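Local coordinates for KLLA0E08119p (Kluyveromyces lactis, PDB 3VA7), which probably carboxylates urea at the expense of ATP, using a covalently carried biotin, in the first step of the two-step breakdown of urea, at residues L449-S454 with D469-K474; A719-S724 with E1137-I1142; I861-N866 with I915-N920. All blocks are in the same frame, centred on the assembly; numbering follows the deposited sequence.

Contact 1 (L449-S454 with D469-K474)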
ATOM      1  N   LEU A 449     -15.737  -7.246  18.529  1.00 39.58           N
ATOM      2  CA  LEU A 449     -16.132  -8.652  18.640  1.00 40.48           C
ATOM      3  C   LEU A 449     -15.378  -9.368  19.738  1.00 40.82           C
ATOM      4  O   LEU A 449     -15.978 -10.142  20.474  1.00 41.67           O
ATOM      5  CB  LEU A 449     -15.915  -9.420  17.316  1.00 39.79           C
ATOM      6  CG  LEU A 449     -17.003  -9.569  16.248  1.00 38.44           C
ATOM      7  CD1 LEU A 449     -18.211  -8.702  16.501  1.00 37.48           C
ATOM      8  CD2 LEU A 449     -16.413  -9.339  14.864  1.00 36.27           C
ATOM      9  N   ARG A 450     -14.076  -9.119  19.839  1.00 41.66           N
ATOM     10  CA  ARG A 450     -13.181  -9.857  20.752  1.00 42.60           C
ATOM     11  C   ARG A 450     -13.546  -9.613  22.208  1.00 42.98           C
ATOM     12  O   ARG A 450     -13.677 -10.548  23.030  1.00 43.12           O
ATOM     13  CB  ARG A 450     -11.738  -9.422  20.525  1.00 42.45           C
ATOM     14  CG  ARG A 450     -10.960 -10.336  19.636  1.00 41.95           C
ATOM     15  CD  ARG A 450      -9.879  -9.540  19.020  1.00 42.12           C
ATOM     16  NE  ARG A 450      -9.240 -10.294  17.967  1.00 44.16           N
ATOM     17  CZ  ARG A 450      -8.313  -9.779  17.170  1.00 42.91           C
ATOM     18  NH1 ARG A 450      -7.973  -8.515  17.346  1.00 44.06           N
ATOM     19  NH2 ARG A 450      -7.728 -10.514  16.217  1.00 38.72           N
ATOM     20  N   SER A 451     -13.699  -8.328  22.482  1.00 42.92           N
ATOM     21  CA  SER A 451     -14.182  -7.805  23.723  1.00 43.51           C
ATOM     22  C   SER A 451     -15.552  -8.410  24.122  1.00 43.27           C
ATOM     23  O   SER A 451     -15.712  -8.854  25.270  1.00 43.70           O
ATOM     24  CB  SER A 451     -14.222  -6.284  23.616  1.00 42.96           C
ATOM     25  OG  SER A 451     -15.336  -5.791  24.319  1.00 46.21           O
ATOM     26  N   ILE A 452     -16.519  -8.448  23.194  1.00 42.98           N
ATOM     27  CA  ILE A 452     -17.819  -9.111  23.481  1.00 42.49           C
ATOM     28  C   ILE A 452     -17.653 -10.598  23.737  1.00 42.67           C
ATOM     29  O   ILE A 452     -17.925 -11.042  24.829  1.00 42.73           O
ATOM     30  CB  ILE A 452     -18.866  -8.892  22.414  1.00 42.44           C
ATOM     31  CG1 ILE A 452     -19.210  -7.414  22.287  1.00 40.90           C
ATOM     32  CG2 ILE A 452     -20.110  -9.671  22.749  1.00 42.49           C
ATOM     33  CD1 ILE A 452     -20.069  -7.139  21.101  1.00 40.53           C
ATOM     34  N   ALA A 453     -17.150 -11.345  22.758  1.00 43.02           N
ATOM     35  CA  ALA A 453     -16.831 -12.779  22.930  1.00 43.93           C
ATOM     36  C   ALA A 453     -16.105 -13.072  24.245  1.00 44.88           C
ATOM     37  O   ALA A 453     -16.140 -14.181  24.761  1.00 45.10           O
ATOM     38  CB  ALA A 453     -15.997 -13.276  21.766  1.00 42.50           C
ATOM     39  N   SER A 454     -15.439 -12.060  24.776  1.00 46.82           N
ATOM     40  CA  SER A 454     -14.597 -12.212  25.979  1.00 48.91           C
ATOM     41  C   SER A 454     -15.246 -11.854  27.282  1.00 48.65           C
ATOM     42  O   SER A 454     -14.694 -12.160  28.329  1.00 48.49           O
ATOM     43  CB  SER A 454     -13.385 -11.305  25.880  1.00 48.31           C
ATOM     44  OG  SER A 454     -12.386 -12.109  25.359  1.00 51.83           O
ATOM     45  N   ASP A 469     -26.445  -2.484  23.468  1.00 66.38           N
ATOM     46  CA  ASP A 469     -26.766  -1.049  23.423  1.00 67.51           C
ATOM     47  C   ASP A 469     -26.172  -0.207  24.568  1.00 67.54           C
ATOM     48  O   ASP A 469     -26.015   1.019  24.442  1.00 67.66           O
ATOM     49  CB  ASP A 469     -28.271  -0.829  23.270  1.00 67.62           C
ATOM     50  CG  ASP A 469     -28.688  -0.791  21.822  1.00 69.60           C
ATOM     51  OD1 ASP A 469     -29.509  -1.627  21.418  1.00 70.89           O
ATOM     52  OD2 ASP A 469     -28.159   0.057  21.065  1.00 71.95           O
ATOM     53  N   SER A 470     -25.842  -0.875  25.668  1.00 67.56           N
ATOM     54  CA  SER A 470     -25.125  -0.248  26.787  1.00 68.35           C
ATOM     55  C   SER A 470     -23.836  -1.047  27.124  1.00 68.68           C
ATOM     56  O   SER A 470     -23.522  -1.332  28.295  1.00 68.86           O
ATOM     57  CB  SER A 470     -26.052  -0.063  28.018  1.00 68.42           C
ATOM     58  OG  SER A 470     -26.744  -1.257  28.368  1.00 67.26           O
ATOM     59  N   PHE A 471     -23.097  -1.428  26.082  1.00 68.59           N
ATOM     60  CA  PHE A 471     -21.926  -2.255  26.289  1.00 67.91           C
ATOM     61  C   PHE A 471     -20.705  -1.356  26.356  1.00 68.50           C
ATOM     62  O   PHE A 471     -20.484  -0.487  25.472  1.00 68.34           O
ATOM     63  CB  PHE A 471     -21.785  -3.296  25.187  1.00 67.53           C
ATOM     64  CG  PHE A 471     -20.587  -4.186  25.348  1.00 64.98           C
ATOM     65  CD1 PHE A 471     -20.634  -5.287  26.193  1.00 61.66           C
ATOM     66  CD2 PHE A 471     -19.417  -3.924  24.640  1.00 62.48           C
ATOM     67  CE1 PHE A 471     -19.534  -6.113  26.349  1.00 60.66           C
ATOM     68  CE2 PHE A 471     -18.314  -4.740  24.790  1.00 62.25           C
ATOM     69  CZ  PHE A 471     -18.371  -5.844  25.657  1.00 60.69           C
ATOM     70  N   ASP A 472     -19.924  -1.554  27.420  1.00 68.47           N
ATOM     71  CA  ASP A 472     -18.736  -0.728  27.624  1.00 68.21           C
ATOM     72  C   ASP A 472     -17.602  -1.201  26.710  1.00 66.67           C
ATOM     73  O   ASP A 472     -16.887  -2.184  27.043  1.00 66.94           O
ATOM     74  CB  ASP A 472     -18.297  -0.669  29.104  1.00 68.78           C
ATOM     75  CG  ASP A 472     -17.608   0.665  29.457  1.00 71.57           C
ATOM     76  OD1 ASP A 472     -17.010   0.766  30.567  1.00 74.54           O
ATOM     77  OD2 ASP A 472     -17.667   1.612  28.620  1.00 72.93           O
ATOM     78  N   TYR A 473     -17.461  -0.520  25.560  1.00 63.88           N
ATOM     79  CA  TYR A 473     -16.377  -0.845  24.633  1.00 61.27           C
ATOM     80  C   TYR A 473     -15.247   0.178  24.660  1.00 60.49           C
ATOM     81  O   TYR A 473     -15.437   1.341  24.232  1.00 59.79           O
ATOM     82  CB  TYR A 473     -16.870  -1.090  23.180  1.00 60.78           C
ATOM     83  CG  TYR A 473     -15.719  -1.267  22.192  1.00 56.41           C
ATOM     84  CD1 TYR A 473     -14.809  -2.303  22.330  1.00 51.87           C
ATOM     85  CD2 TYR A 473     -15.533  -0.371  21.145  1.00 53.77           C
ATOM     86  CE1 TYR A 473     -13.736  -2.441  21.453  1.00 51.48           C
ATOM     87  CE2 TYR A 473     -14.474  -0.510  20.251  1.00 51.46           C
ATOM     88  CZ  TYR A 473     -13.568  -1.542  20.413  1.00 50.13           C
ATOM     89  OH  TYR A 473     -12.505  -1.671  19.533  1.00 46.23           O
ATOM     90  N   LYS A 474     -14.076  -0.279  25.143  1.00 59.30           N
ATOM     91  CA  LYS A 474     -12.828   0.535  25.124  1.00 58.38           C
ATOM     92  C   LYS A 474     -11.659  -0.096  24.358  1.00 56.33           C
ATOM     93  O   LYS A 474     -11.067  -1.086  24.811  1.00 56.13           O
ATOM     94  CB  LYS A 474     -12.387   1.027  26.532  1.00 59.27           C
ATOM     95  CG  LYS A 474     -12.216  -0.061  27.640  1.00 61.84           C
ATOM     96  CD  LYS A 474     -13.533  -0.292  28.437  1.00 66.34           C
ATOM     97  CE  LYS A 474     -13.327  -1.079  29.759  1.00 67.73           C
ATOM     98  NZ  LYS A 474     -14.653  -1.589  30.291  1.00 67.97           N
TER
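Ser451 and Tyr473 mark the closest approach of the two backbones, with 7.4 Å between their CA atoms. Residues 449-454 are the later part of helix 446-454; residues 469-474 pass beside it without regular structure on their way to strand 477-480. That spacing leaves the contact entirely to side chains. Phe471 does most of the work. Its CG stands anti to the backbone N (chi1 180°), which sends the ring in against the helix, where two residues take two different parts of it. Ile452 lies over one face: its CG1 is 4.0 Å from the centroid of the Phe471 ring, a CH-pi contact at 23° from the ring normal, displaced toward the CE2-CZ rim. Ser451 comes to that rim in the plane of the ring; Ser451 OG lies 3.2 Å from Phe471 CE2, with CZ about as near. Farther along the loop, Tyr473 brings only a ring edge to the same hydroxyl, CD1 standing 4.0 Å from Ser451 OG. The phenol of Tyr473 hydrogen-bonds instead to Asp447, one turn before Ser451 on the helix. Within the biotin carboxylase part of the enzyme, the two segments are therefore held together by shape and dispersion, with no directional bond between them, and the bond of Tyr473 to Asp447 fixes the loop right next to the contact.

Contact 2 (A719-S724 with E1137-I1142)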
ATOM      1  N   ALA A 719      24.708   6.759 -22.365  1.00 34.11           N
ATOM      2  CA  ALA A 719      23.847   6.795 -21.175  1.00 33.56           C
ATOM      3  C   ALA A 719      23.038   8.131 -21.032  1.00 33.92           C
ATOM      4  O   ALA A 719      22.286   8.331 -20.071  1.00 33.00           O
ATOM      5  CB  ALA A 719      24.659   6.518 -19.926  1.00 32.52           C
ATOM      6  N   GLY A 720      23.198   9.031 -22.005  1.00 34.28           N
ATOM      7  CA  GLY A 720      22.517  10.312 -22.009  1.00 34.67           C
ATOM      8  C   GLY A 720      23.536  11.394 -22.324  1.00 35.51           C
ATOM      9  O   GLY A 720      24.717  11.271 -21.990  1.00 35.97           O
ATOM     10  N   LEU A 721      23.079  12.472 -22.943  1.00 35.52           N
ATOM     11  CA  LEU A 721      23.967  13.511 -23.382  1.00 34.91           C
ATOM     12  C   LEU A 721      24.472  14.377 -22.251  1.00 35.09           C
ATOM     13  O   LEU A 721      25.623  14.776 -22.254  1.00 35.36           O
ATOM     14  CB  LEU A 721      23.322  14.322 -24.481  1.00 34.77           C
ATOM     15  CG  LEU A 721      23.417  13.495 -25.756  1.00 35.65           C
ATOM     16  CD1 LEU A 721      22.584  14.063 -26.863  1.00 36.73           C
ATOM     17  CD2 LEU A 721      24.866  13.423 -26.192  1.00 36.56           C
ATOM     18  N   HIS A 722      23.660  14.639 -21.249  1.00 35.05           N
ATOM     19  CA  HIS A 722      24.124  15.572 -20.238  1.00 35.31           C
ATOM     20  C   HIS A 722      25.323  14.985 -19.455  1.00 35.96           C
ATOM     21  O   HIS A 722      25.289  13.815 -19.057  1.00 36.19           O
ATOM     22  CB  HIS A 722      23.007  15.918 -19.320  1.00 34.62           C
ATOM     23  CG  HIS A 722      23.366  16.957 -18.334  1.00 36.02           C
ATOM     24  ND1 HIS A 722      23.001  18.275 -18.488  1.00 35.79           N
ATOM     25  CD2 HIS A 722      24.064  16.885 -17.175  1.00 37.01           C
ATOM     26  CE1 HIS A 722      23.444  18.970 -17.453  1.00 36.88           C
ATOM     27  NE2 HIS A 722      24.085  18.148 -16.638  1.00 37.85           N
ATOM     28  N   PRO A 723      26.382  15.793 -19.221  1.00 35.70           N
ATOM     29  CA  PRO A 723      27.573  15.159 -18.707  1.00 35.59           C
ATOM     30  C   PRO A 723      27.442  14.537 -17.347  1.00 35.48           C
ATOM     31  O   PRO A 723      28.347  13.798 -17.002  1.00 37.73           O
ATOM     32  CB  PRO A 723      28.587  16.299 -18.647  1.00 35.86           C
ATOM     33  CG  PRO A 723      28.077  17.290 -19.598  1.00 36.05           C
ATOM     34  CD  PRO A 723      26.611  17.223 -19.457  1.00 35.41           C
ATOM     35  N   SER A 724      26.374  14.796 -16.581  1.00 34.55           N
ATOM     36  CA  SER A 724      26.119  14.084 -15.287  1.00 33.44           C
ATOM     37  C   SER A 724      25.497  12.706 -15.470  1.00 33.22           C
ATOM     38  O   SER A 724      25.374  11.946 -14.488  1.00 34.20           O
ATOM     39  CB  SER A 724      25.143  14.839 -14.390  1.00 33.44           C
ATOM     40  OG  SER A 724      23.819  14.717 -14.888  1.00 32.00           O
ATOM     41  N   GLU A1137      25.310  19.951 -30.699  1.00 50.39           N
ATOM     42  CA  GLU A1137      24.602  21.195 -30.357  1.00 49.56           C
ATOM     43  C   GLU A1137      23.593  20.865 -29.262  1.00 48.41           C
ATOM     44  O   GLU A1137      23.492  21.565 -28.234  1.00 47.80           O
ATOM     45  CB  GLU A1137      23.962  21.861 -31.594  1.00 50.33           C
ATOM     46  CG  GLU A1137      23.461  23.347 -31.431  1.00 51.22           C
ATOM     47  CD  GLU A1137      24.474  24.317 -30.763  1.00 54.65           C
ATOM     48  OE1 GLU A1137      24.093  25.482 -30.438  1.00 53.03           O
ATOM     49  OE2 GLU A1137      25.649  23.917 -30.539  1.00 55.08           O
ATOM     50  N   PHE A1138      22.899  19.743 -29.446  1.00 46.88           N
ATOM     51  CA  PHE A1138      21.987  19.265 -28.410  1.00 45.19           C
ATOM     52  C   PHE A1138      22.695  19.089 -27.078  1.00 45.55           C
ATOM     53  O   PHE A1138      22.203  19.581 -26.060  1.00 45.14           O
ATOM     54  CB  PHE A1138      21.304  17.963 -28.817  1.00 44.21           C
ATOM     55  CG  PHE A1138      19.970  18.146 -29.497  1.00 40.94           C
ATOM     56  CD1 PHE A1138      18.878  18.646 -28.799  1.00 38.30           C
ATOM     57  CD2 PHE A1138      19.796  17.756 -30.826  1.00 38.05           C
ATOM     58  CE1 PHE A1138      17.637  18.776 -29.414  1.00 38.13           C
ATOM     59  CE2 PHE A1138      18.569  17.886 -31.467  1.00 38.42           C
ATOM     60  CZ  PHE A1138      17.480  18.400 -30.765  1.00 40.03           C
ATOM     61  N   ALA A1139      23.847  18.393 -27.076  1.00 45.36           N
ATOM     62  CA  ALA A1139      24.600  18.186 -25.812  1.00 45.31           C
ATOM     63  C   ALA A1139      25.002  19.519 -25.216  1.00 45.16           C
ATOM     64  O   ALA A1139      25.011  19.681 -24.000  1.00 45.86           O
ATOM     65  CB  ALA A1139      25.842  17.242 -25.983  1.00 44.28           C
ATOM     66  N   ARG A1140      25.303  20.491 -26.067  1.00 45.42           N
ATOM     67  CA  ARG A1140      25.644  21.820 -25.566  1.00 46.16           C
ATOM     68  C   ARG A1140      24.397  22.481 -24.928  1.00 45.88           C
ATOM     69  O   ARG A1140      24.385  22.853 -23.737  1.00 44.96           O
ATOM     70  CB  ARG A1140      26.248  22.657 -26.698  1.00 46.61           C
ATOM     71  CG  ARG A1140      26.754  24.011 -26.274  1.00 48.32           C
ATOM     72  CD  ARG A1140      27.145  24.825 -27.500  1.00 50.78           C
ATOM     73  NE  ARG A1140      26.029  25.552 -28.122  1.00 52.15           N
ATOM     74  CZ  ARG A1140      25.396  26.596 -27.586  1.00 53.12           C
ATOM     75  NH1 ARG A1140      25.723  27.042 -26.375  1.00 53.69           N
ATOM     76  NH2 ARG A1140      24.400  27.172 -28.253  1.00 53.46           N
ATOM     77  N   LEU A1141      23.325  22.549 -25.709  1.00 45.85           N
ATOM     78  CA  LEU A1141      22.070  23.094 -25.195  1.00 46.45           C
ATOM     79  C   LEU A1141      21.578  22.381 -23.904  1.00 46.18           C
ATOM     80  O   LEU A1141      21.199  23.072 -22.931  1.00 47.20           O
ATOM     81  CB  LEU A1141      21.002  23.196 -26.320  1.00 46.46           C
ATOM     82  CG  LEU A1141      21.349  24.265 -27.390  1.00 47.49           C
ATOM     83  CD1 LEU A1141      20.604  24.155 -28.765  1.00 46.56           C
ATOM     84  CD2 LEU A1141      21.195  25.655 -26.787  1.00 48.72           C
ATOM     85  N   ILE A1142      21.635  21.035 -23.869  1.00 45.20           N
ATOM     86  CA  ILE A1142      21.112  20.213 -22.735  1.00 44.23           C
ATOM     87  C   ILE A1142      21.764  20.576 -21.392  1.00 44.69           C
ATOM     88  O   ILE A1142      21.123  20.550 -20.317  1.00 44.29           O
ATOM     89  CB  ILE A1142      21.245  18.700 -23.037  1.00 44.13           C
ATOM     90  CG1 ILE A1142      20.320  18.314 -24.223  1.00 43.94           C
ATOM     91  CG2 ILE A1142      20.992  17.852 -21.785  1.00 41.63           C
ATOM     92  CD1 ILE A1142      20.624  16.953 -24.910  1.00 42.95           C
TER
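Leu721 lies against the flank of helix 1133-1142, its side chain spread over Ala1139 and Ile1142. The two leucine methyls divide the work: Leu721 CD2 rests 3.9 Å from Ala1139 CB, while CD1 turns toward Ile1142 CD1. Leu721 CB sits 3.8 Å from Ile1142 CD1, and the two side chains cross at about a right angle. The small Ala1139 lets the loop come near, with 5.3 Å between the CA atoms of Leu721 and Ala1139. Ile1142, one turn on, uses its two branches separately. CG1 stands anti to the carbonyl carbon (chi1 -66°) and carries CD1 to Leu721; Ile1142 CG2 goes to the next residue of the loop, reaching His722 CB at 3.7 Å. The imidazole of His722 runs past the isoleucine in the opposite direction and brings its ND1 edge to the end of the helix. There His722 ND1 gives a weak hydrogen bond to Ile1142 O, 3.5 Å long and bent to 150°, with the oxygen near the ring plane. Pro723 CD lies over one face of this imidazole, and Trp711 meets the ring with its plane steeply inclined. Phe963 and Val967 of helix 960-967 close in on Ile1142 and Leu721 respectively. All four touching residues are buried. His722 is about 12 Å from both the bound biotin group and the bound urea, too far to touch either. The arrangement is a loop-to-helix packing in which the loop between strands 701-705 and 725-730, within the carboxyltransferase A and B subdomains, is joined to a helix more than 400 residues later in the chain.

Contact 3 (I861-N866 with I915-N920)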
ATOM      1  N   ILE A 861      29.792  -7.994 -19.439  1.00 31.73           N
ATOM      2  CA  ILE A 861      29.894  -7.389 -18.138  1.00 30.71           C
ATOM      3  C   ILE A 861      28.643  -7.641 -17.225  1.00 30.68           C
ATOM      4  O   ILE A 861      28.754  -7.762 -15.997  1.00 32.01           O
ATOM      5  CB  ILE A 861      30.261  -5.909 -18.338  1.00 30.44           C
ATOM      6  CG1 ILE A 861      31.757  -5.822 -18.683  1.00 32.17           C
ATOM      7  CG2 ILE A 861      29.898  -5.092 -17.162  1.00 26.34           C
ATOM      8  CD1 ILE A 861      32.263  -4.382 -19.050  1.00 36.77           C
ATOM      9  N   CYS A 862      27.474  -7.784 -17.806  1.00 29.42           N
ATOM     10  CA  CYS A 862      26.300  -8.066 -17.009  1.00 29.27           C
ATOM     11  C   CYS A 862      26.387  -9.464 -16.499  1.00 29.58           C
ATOM     12  O   CYS A 862      25.995  -9.736 -15.368  1.00 30.38           O
ATOM     13  CB  CYS A 862      24.963  -7.906 -17.822  1.00 29.02           C
ATOM     14  SG  CYS A 862      24.820  -6.272 -18.572  1.00 28.96           S
ATOM     15  N   TYR A 863      26.844 -10.388 -17.341  1.00 30.12           N
ATOM     16  CA  TYR A 863      26.981 -11.745 -16.862  1.00 29.18           C
ATOM     17  C   TYR A 863      28.076 -11.797 -15.786  1.00 28.82           C
ATOM     18  O   TYR A 863      27.938 -12.499 -14.764  1.00 29.20           O
ATOM     19  CB  TYR A 863      27.232 -12.734 -17.970  1.00 28.99           C
ATOM     20  CG  TYR A 863      27.109 -14.126 -17.440  1.00 29.69           C
ATOM     21  CD1 TYR A 863      25.925 -14.559 -16.847  1.00 26.73           C
ATOM     22  CD2 TYR A 863      28.212 -15.001 -17.460  1.00 30.92           C
ATOM     23  CE1 TYR A 863      25.827 -15.836 -16.321  1.00 29.49           C
ATOM     24  CE2 TYR A 863      28.120 -16.304 -16.943  1.00 26.97           C
ATOM     25  CZ  TYR A 863      26.938 -16.705 -16.379  1.00 31.05           C
ATOM     26  OH  TYR A 863      26.847 -17.992 -15.857  1.00 36.14           O
ATOM     27  N   ARG A 864      29.090 -10.967 -15.969  1.00 27.45           N
ATOM     28  CA  ARG A 864      30.221 -10.937 -15.079  1.00 27.62           C
ATOM     29  C   ARG A 864      29.825 -10.498 -13.676  1.00 27.92           C
ATOM     30  O   ARG A 864      30.349 -11.049 -12.663  1.00 26.45           O
ATOM     31  CB  ARG A 864      31.330 -10.044 -15.651  1.00 28.16           C
ATOM     32  CG  ARG A 864      32.500  -9.813 -14.722  1.00 27.87           C
ATOM     33  CD  ARG A 864      33.668  -9.317 -15.517  1.00 29.03           C
ATOM     34  NE  ARG A 864      34.880  -9.565 -14.755  1.00 30.08           N
ATOM     35  CZ  ARG A 864      35.759 -10.566 -14.955  1.00 30.48           C
ATOM     36  NH1 ARG A 864      35.636 -11.443 -15.962  1.00 25.50           N
ATOM     37  NH2 ARG A 864      36.786 -10.681 -14.112  1.00 26.95           N
ATOM     38  N   ILE A 865      28.910  -9.519 -13.612  1.00 27.99           N
ATOM     39  CA  ILE A 865      28.421  -9.017 -12.319  1.00 27.35           C
ATOM     40  C   ILE A 865      27.689 -10.173 -11.671  1.00 28.81           C
ATOM     41  O   ILE A 865      27.772 -10.415 -10.444  1.00 29.24           O
ATOM     42  CB  ILE A 865      27.458  -7.837 -12.510  1.00 27.86           C
ATOM     43  CG1 ILE A 865      28.218  -6.638 -13.115  1.00 25.65           C
ATOM     44  CG2 ILE A 865      26.647  -7.519 -11.211  1.00 21.26           C
ATOM     45  CD1 ILE A 865      27.254  -5.655 -13.730  1.00 27.76           C
ATOM     46  N   ASN A 866      26.996 -10.935 -12.501  1.00 28.73           N
ATOM     47  CA  ASN A 866      26.302 -12.043 -11.943  1.00 29.60           C
ATOM     48  C   ASN A 866      27.338 -13.041 -11.329  1.00 30.22           C
ATOM     49  O   ASN A 866      27.082 -13.662 -10.280  1.00 31.18           O
ATOM     50  CB  ASN A 866      25.401 -12.641 -12.989  1.00 29.02           C
ATOM     51  CG  ASN A 866      25.208 -14.063 -12.785  1.00 31.22           C
ATOM     52  OD1 ASN A 866      24.191 -14.522 -12.270  1.00 29.48           O
ATOM     53  ND2 ASN A 866      26.210 -14.817 -13.181  1.00 33.53           N
ATOM     54  N   ILE A 915      36.719 -15.322 -11.203  1.00 32.81           N
ATOM     55  CA  ILE A 915      35.581 -15.383 -12.112  1.00 33.87           C
ATOM     56  C   ILE A 915      36.054 -16.060 -13.414  1.00 35.41           C
ATOM     57  O   ILE A 915      36.992 -15.578 -14.045  1.00 33.99           O
ATOM     58  CB  ILE A 915      35.038 -13.931 -12.364  1.00 33.98           C
ATOM     59  CG1 ILE A 915      34.349 -13.396 -11.090  1.00 33.00           C
ATOM     60  CG2 ILE A 915      34.158 -13.853 -13.656  1.00 30.28           C
ATOM     61  CD1 ILE A 915      34.269 -11.854 -10.976  1.00 30.31           C
ATOM     62  N   GLN A 916      35.443 -17.181 -13.790  1.00 37.60           N
ATOM     63  CA  GLN A 916      35.799 -17.822 -15.080  1.00 40.65           C
ATOM     64  C   GLN A 916      34.528 -18.011 -15.887  1.00 40.23           C
ATOM     65  O   GLN A 916      33.550 -18.629 -15.404  1.00 39.06           O
ATOM     66  CB  GLN A 916      36.512 -19.232 -14.986  1.00 40.90           C
ATOM     67  CG  GLN A 916      37.312 -19.614 -13.715  1.00 47.45           C
ATOM     68  CD  GLN A 916      38.853 -19.180 -13.677  1.00 54.32           C
ATOM     69  OE1 GLN A 916      39.243 -18.112 -14.185  1.00 56.59           O
ATOM     70  NE2 GLN A 916      39.691 -20.005 -13.017  1.00 52.33           N
ATOM     71  N   PHE A 917      34.549 -17.541 -17.129  1.00 40.17           N
ATOM     72  CA  PHE A 917      33.437 -17.882 -18.047  1.00 40.87           C
ATOM     73  C   PHE A 917      33.844 -17.581 -19.478  1.00 41.46           C
ATOM     74  O   PHE A 917      34.832 -16.874 -19.720  1.00 41.53           O
ATOM     75  CB  PHE A 917      32.087 -17.193 -17.658  1.00 39.82           C
ATOM     76  CG  PHE A 917      32.081 -15.730 -17.908  1.00 39.80           C
ATOM     77  CD1 PHE A 917      31.583 -15.210 -19.106  1.00 41.31           C
ATOM     78  CD2 PHE A 917      32.647 -14.854 -17.002  1.00 37.41           C
ATOM     79  CE1 PHE A 917      31.632 -13.834 -19.353  1.00 39.59           C
ATOM     80  CE2 PHE A 917      32.669 -13.493 -17.262  1.00 35.95           C
ATOM     81  CZ  PHE A 917      32.169 -12.998 -18.427  1.00 35.21           C
ATOM     82  N   ASP A 918      33.104 -18.136 -20.423  1.00 43.17           N
ATOM     83  CA  ASP A 918      33.400 -17.854 -21.838  1.00 45.34           C
ATOM     84  C   ASP A 918      32.232 -17.123 -22.519  1.00 45.34           C
ATOM     85  O   ASP A 918      31.076 -17.120 -22.029  1.00 45.00           O
ATOM     86  CB  ASP A 918      33.765 -19.141 -22.615  1.00 45.38           C
ATOM     87  CG  ASP A 918      32.608 -20.136 -22.688  1.00 47.21           C
ATOM     88  OD1 ASP A 918      32.824 -21.257 -23.145  1.00 51.57           O
ATOM     89  OD2 ASP A 918      31.471 -19.840 -22.276  1.00 52.54           O
ATOM     90  N   LYS A 919      32.553 -16.542 -23.668  1.00 46.06           N
ATOM     91  CA  LYS A 919      31.601 -15.789 -24.476  1.00 46.35           C
ATOM     92  C   LYS A 919      30.279 -16.575 -24.693  1.00 45.39           C
ATOM     93  O   LYS A 919      29.241 -15.967 -24.924  1.00 46.25           O
ATOM     94  CB  LYS A 919      32.269 -15.255 -25.769  1.00 46.62           C
ATOM     95  CG  LYS A 919      32.422 -16.255 -26.903  1.00 50.56           C
ATOM     96  CD  LYS A 919      33.542 -15.890 -27.892  1.00 56.82           C
ATOM     97  CE  LYS A 919      34.046 -17.143 -28.690  1.00 61.22           C
ATOM     98  NZ  LYS A 919      32.935 -18.041 -29.243  1.00 63.21           N
ATOM     99  N   ASN A 920      30.292 -17.894 -24.504  1.00 44.03           N
ATOM    100  CA  ASN A 920      29.090 -18.708 -24.774  1.00 42.69           C
ATOM    101  C   ASN A 920      28.096 -18.938 -23.662  1.00 41.35           C
ATOM    102  O   ASN A 920      27.313 -19.906 -23.737  1.00 41.65           O
ATOM    103  CB  ASN A 920      29.453 -20.073 -25.389  1.00 43.22           C
ATOM    104  CG  ASN A 920      30.312 -19.944 -26.654  1.00 43.92           C
ATOM    105  OD1 ASN A 920      30.710 -18.840 -27.063  1.00 46.15           O
ATOM    106  ND2 ASN A 920      30.632 -21.075 -27.243  1.00 42.48           N
TER
HETATM  107  O   HOH W   1      36.931 -14.513 -16.864  1.00 36.54           O
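Arg864 starts against Phe917, its CB 4.0 Å from Phe917 CE2 and nearly as close to CZ. From there the chain leaves anti to the backbone N (chi1 173°) and stays extended through CG and CD to NE, which takes the guanidinium across to Ile915. Arg864 CZ lies 3.9 Å from Ile915 CG2, and that methyl sits over one face of the flat group, toward the NH1 side. Arg864 NH1 comes within 3.6 Å of Ile915 CG2 and also approaches Phe917 CE2, the guanidinium and phenyl planes being inclined to each other. A water in the guanidinium plane accepts a weak bond from Arg864 NH1 and donates to Ile915 O at 3.0 Å, bridging helix and loop. NH2 passes beside Ile915 CB, but its main polar partner is Glu912, with which it forms a salt bridge to the end of helix 901-912. Beside the arginine, Tyr863 takes the other share of Phe917. It turns its edge to the phenyl face in a T-shaped pair, with centroids 5.4 Å apart and planes at 82°; Tyr863 CD2 leads, 3.8 Å from Phe917 CD1. Phe917 CG occupies the position between the backbone N and the carbonyl carbon (chi1 71°), which places the ring where both helix residues reach it. Tyr863 also stacks on Trp921, at the end of the same loop. The chemistry is divided: Glu912 pairs with NH2 and probably compensates the buried charge, NH1 has weak bonds to the water and to Leu834 O, and the apolar Ile915 and Phe917 limit how the guanidinium can move while their packing holds the loop to helix 859-875.

In the fold
Contact 1 stands apart: it belongs to the biotin carboxylase part, its centre about 67 Å from that of contact 2 and about 64 Å from that of contact 3, across the middle of the chain. Contacts 2 and 3 share the carboxyltransferase side, contact 3 falling within the long excursion that contact 2 closes, yet about 13 Å separates their nearest atoms. Each sets a helix against a loop, but no two use the same elements. Contact 2 is the buried one, aliphatic with a weak histidine bond; contacts 1 and 3 are partly buried and centre on a phenylalanine, met by a hydroxyl and an aliphatic group in one, by tyrosine and arginine in the other.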